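Long-range contacts in lectin (Pleurotus ostreatus, PDB 6T0Q), which probably binds galactose and N-acetylgalactosamine on glycans, at sites that include bound calcium ions: residues A[233-238]-A[258-263]; A[239-244]-A[253-258]; A[283-288]-A[341-346]. One frame throughout, in Å; residues are numbered along the deposited sequence.

Contact 1 (A[233-238]-A[258-263]); sequences TVLIAA and TVADAY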
ATOM      1  N   THR A 233      16.012   9.380   2.912  1.00 21.63           N
ATOM      2  CA  THR A 233      17.314   9.841   2.460  1.00 20.46           C
ATOM      3  C   THR A 233      17.819   8.838   1.439  1.00 22.14           C
ATOM      4  O   THR A 233      17.763   7.630   1.682  1.00 19.90           O
ATOM      5  CB  THR A 233      18.285   9.962   3.629  1.00 22.87           C
ATOM      6  OG1 THR A 233      17.690  10.793   4.636  1.00 23.38           O
ATOM      7  CG2 THR A 233      19.615  10.591   3.163  1.00 18.90           C
ATOM      8  N   VAL A 234      18.287   9.330   0.293  1.00 22.21           N
ATOM      9  CA  VAL A 234      18.706   8.472  -0.815  1.00 21.33           C
ATOM     10  C   VAL A 234      20.148   8.792  -1.164  1.00 20.27           C
ATOM     11  O   VAL A 234      20.504   9.962  -1.338  1.00 24.68           O
ATOM     12  CB  VAL A 234      17.808   8.652  -2.054  1.00 20.57           C
ATOM     13  CG1 VAL A 234      18.294   7.748  -3.205  1.00 22.95           C
ATOM     14  CG2 VAL A 234      16.362   8.371  -1.707  1.00 21.49           C
ATOM     15  N   LEU A 235      20.972   7.756  -1.272  1.00 18.74           N
ATOM     16  CA  LEU A 235      22.334   7.867  -1.769  1.00 18.46           C
ATOM     17  C   LEU A 235      22.430   7.051  -3.052  1.00 21.46           C
ATOM     18  O   LEU A 235      22.039   5.884  -3.056  1.00 20.09           O
ATOM     19  CB  LEU A 235      23.321   7.344  -0.724  1.00 17.60           C
ATOM     20  CG  LEU A 235      24.782   7.334  -1.151  1.00 19.42           C
ATOM     21  CD1 LEU A 235      25.250   8.758  -1.352  1.00 20.74           C
ATOM     22  CD2 LEU A 235      25.619   6.610  -0.094  1.00 16.78           C
ATOM     23  N   ILE A 236      22.930   7.644  -4.141  1.00 18.30           N
ATOM     24  CA  ILE A 236      22.880   6.963  -5.435  1.00 17.64           C
ATOM     25  C   ILE A 236      24.071   7.354  -6.308  1.00 21.36           C
ATOM     26  O   ILE A 236      24.553   8.491  -6.274  1.00 20.25           O
ATOM     27  CB  ILE A 236      21.541   7.270  -6.145  1.00 20.33           C
ATOM     28  CG1 ILE A 236      21.430   6.558  -7.496  1.00 21.02           C
ATOM     29  CG2 ILE A 236      21.351   8.787  -6.329  1.00 19.32           C
ATOM     30  CD1 ILE A 236      19.978   6.616  -8.034  1.00 18.37           C
ATOM     31  N   ALA A 237      24.537   6.393  -7.111  1.00 20.04           N
ATOM     32  CA  ALA A 237      25.528   6.646  -8.151  1.00 22.05           C
ATOM     33  C   ALA A 237      25.293   5.659  -9.285  1.00 23.17           C
ATOM     34  O   ALA A 237      24.702   4.595  -9.085  1.00 20.61           O
ATOM     35  CB  ALA A 237      26.965   6.521  -7.618  1.00 17.34           C
ATOM     36  N   ALA A 238      25.768   6.012 -10.483  1.00 21.45           N
ATOM     37  CA  ALA A 238      25.584   5.146 -11.642  1.00 19.09           C
ATOM     38  C   ALA A 238      26.721   5.328 -12.635  1.00 24.09           C
ATOM     39  O   ALA A 238      27.298   6.412 -12.758  1.00 23.88           O
ATOM     40  CB  ALA A 238      24.250   5.410 -12.359  1.00 17.47           C
ATOM     41  N   THR A 258      32.145   7.973  -9.507  1.00 24.28           N
ATOM     42  CA  THR A 258      33.131   8.147  -8.448  1.00 25.38           C
ATOM     43  C   THR A 258      32.687   9.117  -7.361  1.00 24.68           C
ATOM     44  O   THR A 258      33.288   9.128  -6.281  1.00 26.47           O
ATOM     45  CB  THR A 258      34.464   8.641  -9.030  1.00 25.38           C
ATOM     46  OG1 THR A 258      34.242   9.858  -9.749  1.00 24.13           O
ATOM     47  CG2 THR A 258      35.058   7.592  -9.977  1.00 32.47           C
ATOM     48  N   VAL A 259      31.666   9.926  -7.618  1.00 28.14           N
ATOM     49  CA  VAL A 259      31.133  10.858  -6.634  1.00 22.81           C
ATOM     50  C   VAL A 259      29.631  10.613  -6.553  1.00 21.30           C
ATOM     51  O   VAL A 259      28.901  10.903  -7.510  1.00 23.72           O
ATOM     52  CB  VAL A 259      31.439  12.318  -6.997  1.00 23.90           C
ATOM     53  CG1 VAL A 259      30.811  13.266  -5.973  1.00 23.03           C
ATOM     54  CG2 VAL A 259      32.965  12.541  -7.095  1.00 23.92           C
ATOM     55  N   ALA A 260      29.169  10.063  -5.423  1.00 23.87           N
ATOM     56  CA  ALA A 260      27.757   9.747  -5.249  1.00 20.96           C
ATOM     57  C   ALA A 260      26.955  10.994  -4.881  1.00 23.83           C
ATOM     58  O   ALA A 260      27.479  11.963  -4.321  1.00 22.46           O
ATOM     59  CB  ALA A 260      27.568   8.679  -4.166  1.00 17.61           C
ATOM     60  N   ASP A 261      25.659  10.950  -5.180  1.00 18.81           N
ATOM     61  CA  ASP A 261      24.737  12.031  -4.851  1.00 19.34           C
ATOM     62  C   ASP A 261      23.785  11.593  -3.747  1.00 22.56           C
ATOM     63  O   ASP A 261      23.347  10.442  -3.725  1.00 22.08           O
ATOM     64  CB  ASP A 261      23.934  12.440  -6.081  1.00 19.42           C
ATOM     65  CG  ASP A 261      24.827  12.803  -7.243  1.00 25.58           C
ATOM     66  OD1 ASP A 261      25.785  13.568  -7.007  1.00 23.69           O
ATOM     67  OD2 ASP A 261      24.606  12.290  -8.365  1.00 24.12           O
ATOM     68  N   ALA A 262      23.450  12.520  -2.846  1.00 19.91           N
ATOM     69  CA  ALA A 262      22.506  12.265  -1.763  1.00 20.01           C
ATOM     70  C   ALA A 262      21.350  13.249  -1.834  1.00 20.95           C
ATOM     71  O   ALA A 262      21.541  14.431  -2.151  1.00 20.71           O
ATOM     72  CB  ALA A 262      23.186  12.350  -0.384  1.00 19.21           C
ATOM     73  N   TYR A 263      20.149  12.754  -1.524  1.00 16.78           N
ATOM     74  CA  TYR A 263      18.924  13.533  -1.604  1.00 20.73           C
ATOM     75  C   TYR A 263      18.075  13.302  -0.364  1.00 23.52           C
ATOM     76  O   TYR A 263      18.084  12.216   0.219  1.00 21.78           O
ATOM     77  CB  TYR A 263      18.089  13.165  -2.836  1.00 20.58           C
ATOM     78  CG  TYR A 263      18.838  13.312  -4.132  1.00 25.33           C
ATOM     79  CD1 TYR A 263      18.886  14.538  -4.788  1.00 23.66           C
ATOM     80  CD2 TYR A 263      19.497  12.225  -4.708  1.00 22.69           C
ATOM     81  CE1 TYR A 263      19.580  14.687  -5.983  1.00 23.70           C
ATOM     82  CE2 TYR A 263      20.188  12.362  -5.907  1.00 23.88           C
ATOM     83  CZ  TYR A 263      20.220  13.597  -6.537  1.00 22.11           C
ATOM     84  OH  TYR A 263      20.902  13.741  -7.721  1.00 25.21           O
TER

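Contact 2 (A[239-244]-A[253-258]); sequences DDRYTL and SGSSYT. With CA (calcium ion), chain G.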
ATOM      1  N   ASP A 239      27.025   4.242 -13.341  1.00 18.72           N
ATOM      2  CA  ASP A 239      27.890   4.237 -14.517  1.00 20.33           C
ATOM      3  C   ASP A 239      26.984   3.926 -15.706  1.00 23.08           C
ATOM      4  O   ASP A 239      26.559   2.777 -15.865  1.00 25.57           O
ATOM      5  CB  ASP A 239      28.985   3.176 -14.354  1.00 20.49           C
ATOM      6  CG  ASP A 239      30.017   3.193 -15.483  1.00 24.50           C
ATOM      7  OD1 ASP A 239      29.800   3.869 -16.509  1.00 25.84           O
ATOM      8  OD2 ASP A 239      31.063   2.529 -15.327  1.00 25.07           O
ATOM      9  N   ASP A 240      26.681   4.921 -16.548  1.00 26.59           N
ATOM     10  CA  ASP A 240      27.294   6.254 -16.622  1.00 25.64           C
ATOM     11  C   ASP A 240      26.542   7.388 -15.929  1.00 21.95           C
ATOM     12  O   ASP A 240      27.152   8.379 -15.533  1.00 24.42           O
ATOM     13  CB  ASP A 240      27.450   6.652 -18.097  1.00 25.77           C
ATOM     14  CG  ASP A 240      28.713   6.112 -18.714  1.00 32.14           C
ATOM     15  OD1 ASP A 240      29.788   6.682 -18.437  1.00 33.05           O
ATOM     16  OD2 ASP A 240      28.633   5.108 -19.453  1.00 30.01           O
ATOM     17  N   ARG A 241      25.218   7.281 -15.846  1.00 19.92           N
ATOM     18  CA  ARG A 241      24.397   8.384 -15.353  1.00 22.23           C
ATOM     19  C   ARG A 241      23.033   7.832 -14.961  1.00 22.60           C
ATOM     20  O   ARG A 241      22.679   6.706 -15.312  1.00 22.05           O
ATOM     21  CB  ARG A 241      24.249   9.485 -16.414  1.00 26.57           C
ATOM     22  CG  ARG A 241      23.563   8.999 -17.698  1.00 31.31           C
ATOM     23  CD  ARG A 241      23.289  10.139 -18.684  1.00 38.81           C
ATOM     24  NE  ARG A 241      24.514  10.844 -19.060  1.00 51.46           N
ATOM     25  CZ  ARG A 241      24.818  12.084 -18.682  1.00 59.51           C
ATOM     26  NH1 ARG A 241      23.981  12.778 -17.918  1.00 57.73           N
ATOM     27  NH2 ARG A 241      25.964  12.635 -19.069  1.00 61.35           N
ATOM     28  N   TYR A 242      22.257   8.652 -14.250  1.00 21.30           N
ATOM     29  CA  TYR A 242      20.938   8.236 -13.781  1.00 23.90           C
ATOM     30  C   TYR A 242      20.048   9.460 -13.655  1.00 27.64           C
ATOM     31  O   TYR A 242      20.524  10.587 -13.498  1.00 25.50           O
ATOM     32  CB  TYR A 242      20.999   7.533 -12.411  1.00 21.51           C
ATOM     33  CG  TYR A 242      21.312   8.528 -11.318  1.00 24.42           C
ATOM     34  CD1 TYR A 242      20.300   9.220 -10.665  1.00 22.89           C
ATOM     35  CD2 TYR A 242      22.629   8.827 -10.989  1.00 23.72           C
ATOM     36  CE1 TYR A 242      20.588  10.176  -9.700  1.00 23.44           C
ATOM     37  CE2 TYR A 242      22.931   9.771 -10.014  1.00 23.85           C
ATOM     38  CZ  TYR A 242      21.905  10.441  -9.379  1.00 24.65           C
ATOM     39  OH  TYR A 242      22.192  11.389  -8.424  1.00 23.59           O
ATOM     40  N   THR A 243      18.742   9.215 -13.685  1.00 23.70           N
ATOM     41  CA  THR A 243      17.753  10.155 -13.186  1.00 26.61           C
ATOM     42  C   THR A 243      16.877   9.414 -12.188  1.00 25.89           C
ATOM     43  O   THR A 243      16.449   8.285 -12.452  1.00 26.41           O
ATOM     44  CB  THR A 243      16.900  10.751 -14.315  1.00 29.98           C
ATOM     45  OG1 THR A 243      17.752  11.455 -15.225  1.00 39.10           O
ATOM     46  CG2 THR A 243      15.884  11.733 -13.746  1.00 41.35           C
ATOM     47  N   LEU A 244      16.616  10.049 -11.050  1.00 22.53           N
ATOM     48  CA  LEU A 244      15.917   9.435  -9.932  1.00 24.30           C
ATOM     49  C   LEU A 244      14.564  10.102  -9.749  1.00 22.27           C
ATOM     50  O   LEU A 244      14.478  11.336  -9.766  1.00 21.73           O
ATOM     51  CB  LEU A 244      16.731   9.572  -8.648  1.00 23.28           C
ATOM     52  CG  LEU A 244      16.034   9.152  -7.351  1.00 24.45           C
ATOM     53  CD1 LEU A 244      15.835   7.631  -7.322  1.00 21.55           C
ATOM     54  CD2 LEU A 244      16.853   9.630  -6.157  1.00 23.87           C
ATOM     55  N   SER A 253      19.438  14.081 -10.730  1.00 28.94           N
ATOM     56  CA  SER A 253      20.206  13.395 -11.755  1.00 27.35           C
ATOM     57  C   SER A 253      21.678  13.497 -11.412  1.00 23.51           C
ATOM     58  O   SER A 253      22.103  14.425 -10.721  1.00 26.28           O
ATOM     59  CB  SER A 253      19.963  14.015 -13.143  1.00 29.56           C
ATOM     60  OG  SER A 253      18.660  13.720 -13.587  1.00 36.79           O
ATOM     61  N   GLY A 254      22.459  12.545 -11.916  1.00 24.13           N
ATOM     62  CA  GLY A 254      23.896  12.584 -11.745  1.00 25.57           C
ATOM     63  C   GLY A 254      24.553  11.873 -12.908  1.00 27.45           C
ATOM     64  O   GLY A 254      23.896  11.185 -13.689  1.00 25.21           O
ATOM     65  N   SER A 255      25.874  12.052 -13.020  1.00 25.99           N
ATOM     66  CA  SER A 255      26.620  11.433 -14.113  1.00 27.34           C
ATOM     67  C   SER A 255      28.020  11.030 -13.678  1.00 29.66           C
ATOM     68  O   SER A 255      28.959  11.088 -14.478  1.00 27.42           O
ATOM     69  CB  SER A 255      26.699  12.372 -15.331  1.00 31.61           C
ATOM     70  OG  SER A 255      27.209  13.643 -14.965  1.00 31.67           O
ATOM     71  N   SER A 256      28.178  10.606 -12.431  1.00 28.43           N
ATOM     72  CA  SER A 256      29.480  10.216 -11.913  1.00 28.61           C
ATOM     73  C   SER A 256      29.365   8.877 -11.207  1.00 26.86           C
ATOM     74  O   SER A 256      28.436   8.665 -10.419  1.00 27.41           O
ATOM     75  CB  SER A 256      30.035  11.271 -10.947  1.00 24.39           C
ATOM     76  OG  SER A 256      31.263  10.817 -10.407  1.00 25.51           O
ATOM     77  N   TYR A 257      30.306   7.975 -11.484  1.00 25.08           N
ATOM     78  CA  TYR A 257      30.413   6.743 -10.723  1.00 24.76           C
ATOM     79  C   TYR A 257      31.543   6.801  -9.707  1.00 24.08           C
ATOM     80  O   TYR A 257      31.861   5.784  -9.084  1.00 27.93           O
ATOM     81  CB  TYR A 257      30.573   5.536 -11.659  1.00 27.30           C
ATOM     82  CG  TYR A 257      31.640   5.666 -12.741  1.00 32.74           C
ATOM     83  CD1 TYR A 257      32.943   5.255 -12.513  1.00 32.40           C
ATOM     84  CD2 TYR A 257      31.321   6.173 -14.001  1.00 38.42           C
ATOM     85  CE1 TYR A 257      33.922   5.356 -13.511  1.00 35.23           C
ATOM     86  CE2 TYR A 257      32.288   6.289 -14.996  1.00 37.41           C
ATOM     87  CZ  TYR A 257      33.583   5.874 -14.744  1.00 40.34           C
ATOM     88  OH  TYR A 257      34.539   5.989 -15.734  1.00 45.48           O
ATOM     89  N   THR A 258      32.145   7.973  -9.507  1.00 24.28           N
ATOM     90  CA  THR A 258      33.131   8.147  -8.448  1.00 25.38           C
ATOM     91  C   THR A 258      32.687   9.117  -7.361  1.00 24.68           C
ATOM     92  O   THR A 258      33.288   9.128  -6.281  1.00 26.47           O
ATOM     93  CB  THR A 258      34.464   8.641  -9.030  1.00 25.38           C
ATOM     94  OG1 THR A 258      34.242   9.858  -9.749  1.00 24.13           O
ATOM     95  CG2 THR A 258      35.058   7.592  -9.977  1.00 32.47           C
TER
HETATM   96 CA    CA G 404      29.701   2.802 -18.842  1.00 31.38          CA
HETATM   97  O   HOH W   1      21.961  12.142 -15.889  1.00 38.29           O

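Contact 3 (A[283-288]-A[341-346]); sequences GGPAGV and VAPWGA. With CA (calcium ion), chain G.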
ATOM      1  N   GLY A 283      28.463   3.026 -22.799  1.00 35.26           N
ATOM      2  CA  GLY A 283      29.305   1.993 -23.378  1.00 34.64           C
ATOM      3  C   GLY A 283      30.216   1.415 -22.314  1.00 33.65           C
ATOM      4  O   GLY A 283      30.684   2.117 -21.417  1.00 28.53           O
ATOM      5  N   GLY A 284      30.464   0.112 -22.414  1.00 36.57           N
ATOM      6  CA  GLY A 284      31.340  -0.573 -21.493  1.00 33.22           C
ATOM      7  C   GLY A 284      30.615  -1.074 -20.257  1.00 29.72           C
ATOM      8  O   GLY A 284      29.421  -1.397 -20.300  1.00 30.78           O
ATOM      9  N   PRO A 285      31.333  -1.159 -19.132  1.00 30.05           N
ATOM     10  CA  PRO A 285      30.695  -1.566 -17.869  1.00 27.82           C
ATOM     11  C   PRO A 285      29.560  -0.623 -17.501  1.00 26.18           C
ATOM     12  O   PRO A 285      29.585   0.568 -17.827  1.00 25.00           O
ATOM     13  CB  PRO A 285      31.837  -1.482 -16.846  1.00 28.76           C
ATOM     14  CG  PRO A 285      33.109  -1.561 -17.672  1.00 34.84           C
ATOM     15  CD  PRO A 285      32.769  -0.867 -18.969  1.00 31.13           C
ATOM     16  N   ALA A 286      28.559  -1.167 -16.811  1.00 22.43           N
ATOM     17  CA  ALA A 286      27.410  -0.370 -16.400  1.00 20.94           C
ATOM     18  C   ALA A 286      26.864  -0.878 -15.071  1.00 23.56           C
ATOM     19  O   ALA A 286      26.930  -2.074 -14.774  1.00 21.66           O
ATOM     20  CB  ALA A 286      26.298  -0.409 -17.460  1.00 20.00           C
ATOM     21  N   GLY A 287      26.297   0.039 -14.293  1.00 21.09           N
ATOM     22  CA  GLY A 287      25.614  -0.335 -13.066  1.00 19.48           C
ATOM     23  C   GLY A 287      25.032   0.895 -12.401  1.00 20.76           C
ATOM     24  O   GLY A 287      25.460   2.026 -12.645  1.00 20.40           O
ATOM     25  N   VAL A 288      24.033   0.654 -11.556  1.00 20.21           N
ATOM     26  CA  VAL A 288      23.512   1.686 -10.666  1.00 19.50           C
ATOM     27  C   VAL A 288      23.462   1.100  -9.261  1.00 20.46           C
ATOM     28  O   VAL A 288      23.191  -0.094  -9.083  1.00 20.64           O
ATOM     29  CB  VAL A 288      22.128   2.215 -11.122  1.00 18.58           C
ATOM     30  CG1 VAL A 288      21.109   1.106 -11.154  1.00 22.35           C
ATOM     31  CG2 VAL A 288      21.631   3.367 -10.210  1.00 16.64           C
ATOM     32  N   VAL A 341      33.354  -4.136  -5.774  1.00 17.31           N
ATOM     33  CA  VAL A 341      33.903  -4.889  -6.897  1.00 16.85           C
ATOM     34  C   VAL A 341      34.531  -3.958  -7.930  1.00 22.65           C
ATOM     35  O   VAL A 341      34.103  -2.810  -8.123  1.00 21.00           O
ATOM     36  CB  VAL A 341      32.830  -5.759  -7.579  1.00 20.76           C
ATOM     37  CG1 VAL A 341      32.383  -6.884  -6.660  1.00 21.22           C
ATOM     38  CG2 VAL A 341      31.645  -4.884  -8.023  1.00 17.99           C
ATOM     39  N   ALA A 342      35.558  -4.473  -8.604  1.00 19.31           N
ATOM     40  CA  ALA A 342      36.037  -3.894  -9.848  1.00 20.19           C
ATOM     41  C   ALA A 342      34.888  -3.817 -10.857  1.00 25.99           C
ATOM     42  O   ALA A 342      33.968  -4.640 -10.825  1.00 22.18           O
ATOM     43  CB  ALA A 342      37.179  -4.745 -10.414  1.00 17.31           C
ATOM     44  N   PRO A 343      34.915  -2.843 -11.776  1.00 23.54           N
ATOM     45  CA  PRO A 343      35.984  -1.857 -11.954  1.00 26.04           C
ATOM     46  C   PRO A 343      35.837  -0.620 -11.077  1.00 21.54           C
ATOM     47  O   PRO A 343      36.775   0.163 -11.028  1.00 30.29           O
ATOM     48  CB  PRO A 343      35.853  -1.477 -13.435  1.00 28.78           C
ATOM     49  CG  PRO A 343      34.369  -1.575 -13.675  1.00 29.05           C
ATOM     50  CD  PRO A 343      33.927  -2.781 -12.874  1.00 23.77           C
ATOM     51  N   TRP A 344      34.704  -0.452 -10.383  1.00 20.04           N
ATOM     52  CA  TRP A 344      34.486   0.794  -9.651  1.00 22.56           C
ATOM     53  C   TRP A 344      35.236   0.834  -8.322  1.00 27.44           C
ATOM     54  O   TRP A 344      35.638   1.916  -7.881  1.00 27.23           O
ATOM     55  CB  TRP A 344      32.991   1.010  -9.430  1.00 19.32           C
ATOM     56  CG  TRP A 344      32.241   0.849 -10.727  1.00 25.62           C
ATOM     57  CD1 TRP A 344      32.254   1.705 -11.791  1.00 24.52           C
ATOM     58  CD2 TRP A 344      31.409  -0.255 -11.108  1.00 22.20           C
ATOM     59  NE1 TRP A 344      31.467   1.211 -12.807  1.00 25.29           N
ATOM     60  CE2 TRP A 344      30.933   0.013 -12.414  1.00 23.23           C
ATOM     61  CE3 TRP A 344      31.013  -1.438 -10.472  1.00 19.99           C
ATOM     62  CZ2 TRP A 344      30.080  -0.862 -13.094  1.00 25.31           C
ATOM     63  CZ3 TRP A 344      30.153  -2.302 -11.146  1.00 22.08           C
ATOM     64  CH2 TRP A 344      29.693  -2.006 -12.444  1.00 23.53           C
ATOM     65  N   GLY A 345      35.436  -0.308  -7.673  1.00 20.62           N
ATOM     66  CA  GLY A 345      36.182  -0.272  -6.425  1.00 18.30           C
ATOM     67  C   GLY A 345      35.366   0.290  -5.265  1.00 21.08           C
ATOM     68  O   GLY A 345      34.155   0.506  -5.347  1.00 20.51           O
ATOM     69  N   ALA A 346      36.072   0.545  -4.164  1.00 19.60           N
ATOM     70  CA  ALA A 346      35.438   0.973  -2.922  1.00 19.05           C
ATOM     71  C   ALA A 346      35.638   2.452  -2.613  1.00 22.14           C
ATOM     72  O   ALA A 346      35.223   2.903  -1.539  1.00 21.88           O
ATOM     73  CB  ALA A 346      35.964   0.128  -1.748  1.00 27.94           C
TER
HETATM   74 CA    CA G 404      29.701   2.802 -18.842  1.00 31.38          CA

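Contact 1 (A[233-238]-A[258-263])
An antiparallel pairing inside a five-stranded sheet joins Val234, Leu235 and Ile236 to Tyr263, Ala262 and Asp261, and it illustrates how one strand pair can serve two different surfaces. Val234 and Tyr263 form a hydrogen-bonded pair: Val234 N donates a hydrogen bond to Tyr263 O (2.9 Å) and Tyr263 N one to Val234 O (2.8 Å). Ile236 and Asp261 exchange the same two bonds. Between them sits the non-hydrogen-bonded pair Leu235 and Ala262, whose CA atoms are 4.4 Å apart. Here only weak CA-H...O contacts accompany the pair, Ala262 CA lying 3.1 Å from Val234 O.

On the face bearing Val234, Ile236, Asp261 and Tyr263, the methyl CG2 of Ile236 reaches the edge of the Tyr263 ring, close to its plane, 3.8 Å from CE2. CG of Tyr263 stands beside the backbone N (chi1 -57°), which lets the ring edge meet Ile236. On the face of Leu235 and Ala262, aliphatic groups meet. Leu235 has CG anti to the backbone N (chi1 177°), and its CD1 comes down on Ala260 CB at 3.6 Å, with Ala262 CB a little farther off. At the end of the pairing, beyond the last bonded pair, Ala237 CB rests against the same Ala260.

Strand 229-239 is an inner strand: Thr233, Leu235 and Ala237 bond through their backbones to strand 287-296. Leu244 and Tyr242 of strand 241-246 pack over the face of Val234 and Ile236, and the Tyr242 hydroxyl bonds both Asp261 OD2 and Tyr263 OH. Leu195 and Ile350, from loops, meet Leu235 on the other face.

Contact 2 (A[239-244]-A[253-258])
Gly254 O is gripped by two donors: Tyr242 N approaches it at 3.1 Å, tilted 28° out of the carbonyl plane, and a water donates to it as well. The same water accepts from Arg241 NH1 at 2.9 Å, so the guanidinium is linked to the hairpin backbone through solvent. Gly254 N returns a bond to Tyr242 O. One residue further on, Thr243 OG1 and Ser253 OG share a hydrogen bond of 2.9 Å, which links the side chains of the non-hydrogen-bonded pair, on the outermost strand 249-254.

Flat groups do the rest. The Tyr242 ring lies against Gly254 of the partner strand, CG standing between the backbone N and the carbonyl carbon (chi1 71°), and Gly254 N lies 3.3 Å above one face of that ring, offset toward its rim. The fit is close, with Tyr242 CE2 3.4 Å from Gly254 CA. Ser255 CB lies over one face of the Arg241 guanidinium, toward the rim; Arg241 also touches a bound N-acetylglucosamine and belongs to a glycan pocket. Farther along, the Asp239 carboxylate lies stacked on Tyr257, the two planes only 15° apart, with CG 3.6 Å from Tyr257 CD2.

Asp239 OD1 and Asp240 OD2 each bind the calcium ion at 2.6 Å, and Asn281, Gly283 and Pro285 also bind it. A cis peptide bond joins the two aspartates, and Asp240 with Arg241 forms a classic beta bulge opposite Thr280. Asp239 OD2 is held by Trp344 NE1. With OD1 on the calcium, OD2 on the indole N-H and the ring along one side, the carboxylate's rotation is restricted, and the metal probably offsets part of its charge.

Contact 3 (A[283-288]-A[341-346])
Pro285 CB lies 4.1 Å from Pro343 CG and 4.2 Å from Trp344 CZ2, and these approaches make up the apolar part of the contact. The two prolines meet at an angle. Pro343 follows a cis peptide bond, and its CD sits over the centre of the indole, 3.9 Å above the plane, so proline and tryptophan present one joint surface to Pro285.

Contact with the backbone is the second kind. The rim of the indole points at the chain leading out of the calcium loop, where Ala286 O lies at the ring's edge, 3.6 Å from CH2. CZ2 also comes near Gly287 N. Outside the two segments, Trp200 stacks on Trp344, and the Tyr257 ring meets it with the planes at about 70°.

Metal binding is the third. Pro285 O reaches the calcium ion at 2.5 Å and Gly283 O at 2.8 Å, alongside ligands from Asp239, Asp240 and Asn281. Residue Gly283 also contacts N-acetylgalactosamine in a sugar-bound form of this protein, which places the packing at the edge of a calcium site that adjoins a bound sugar.

In the fold
Contact 2 is nested within the loop closed by contact 1, and their centres lie about 8 Å apart; Tyr242 OH ties them together, 2.6 Å from Asp261 OD2 and 2.8 Å from Tyr263 OH. Contacts 2 and 3 share the calcium ion, with centres about 12 Å apart. Asp239 joins them: its N lies 2.8 Å from Gly287 O, and its side chain binds the same ion as Pro285 O. Contact 1 meets contact 3 through neighbouring strands 229-239 and 287-296, where Ile236 and Ala238 pack on Val288. The buried pairing of contact 1 is thus connected, through both other contacts, to the calcium ion and the sugar site beside it.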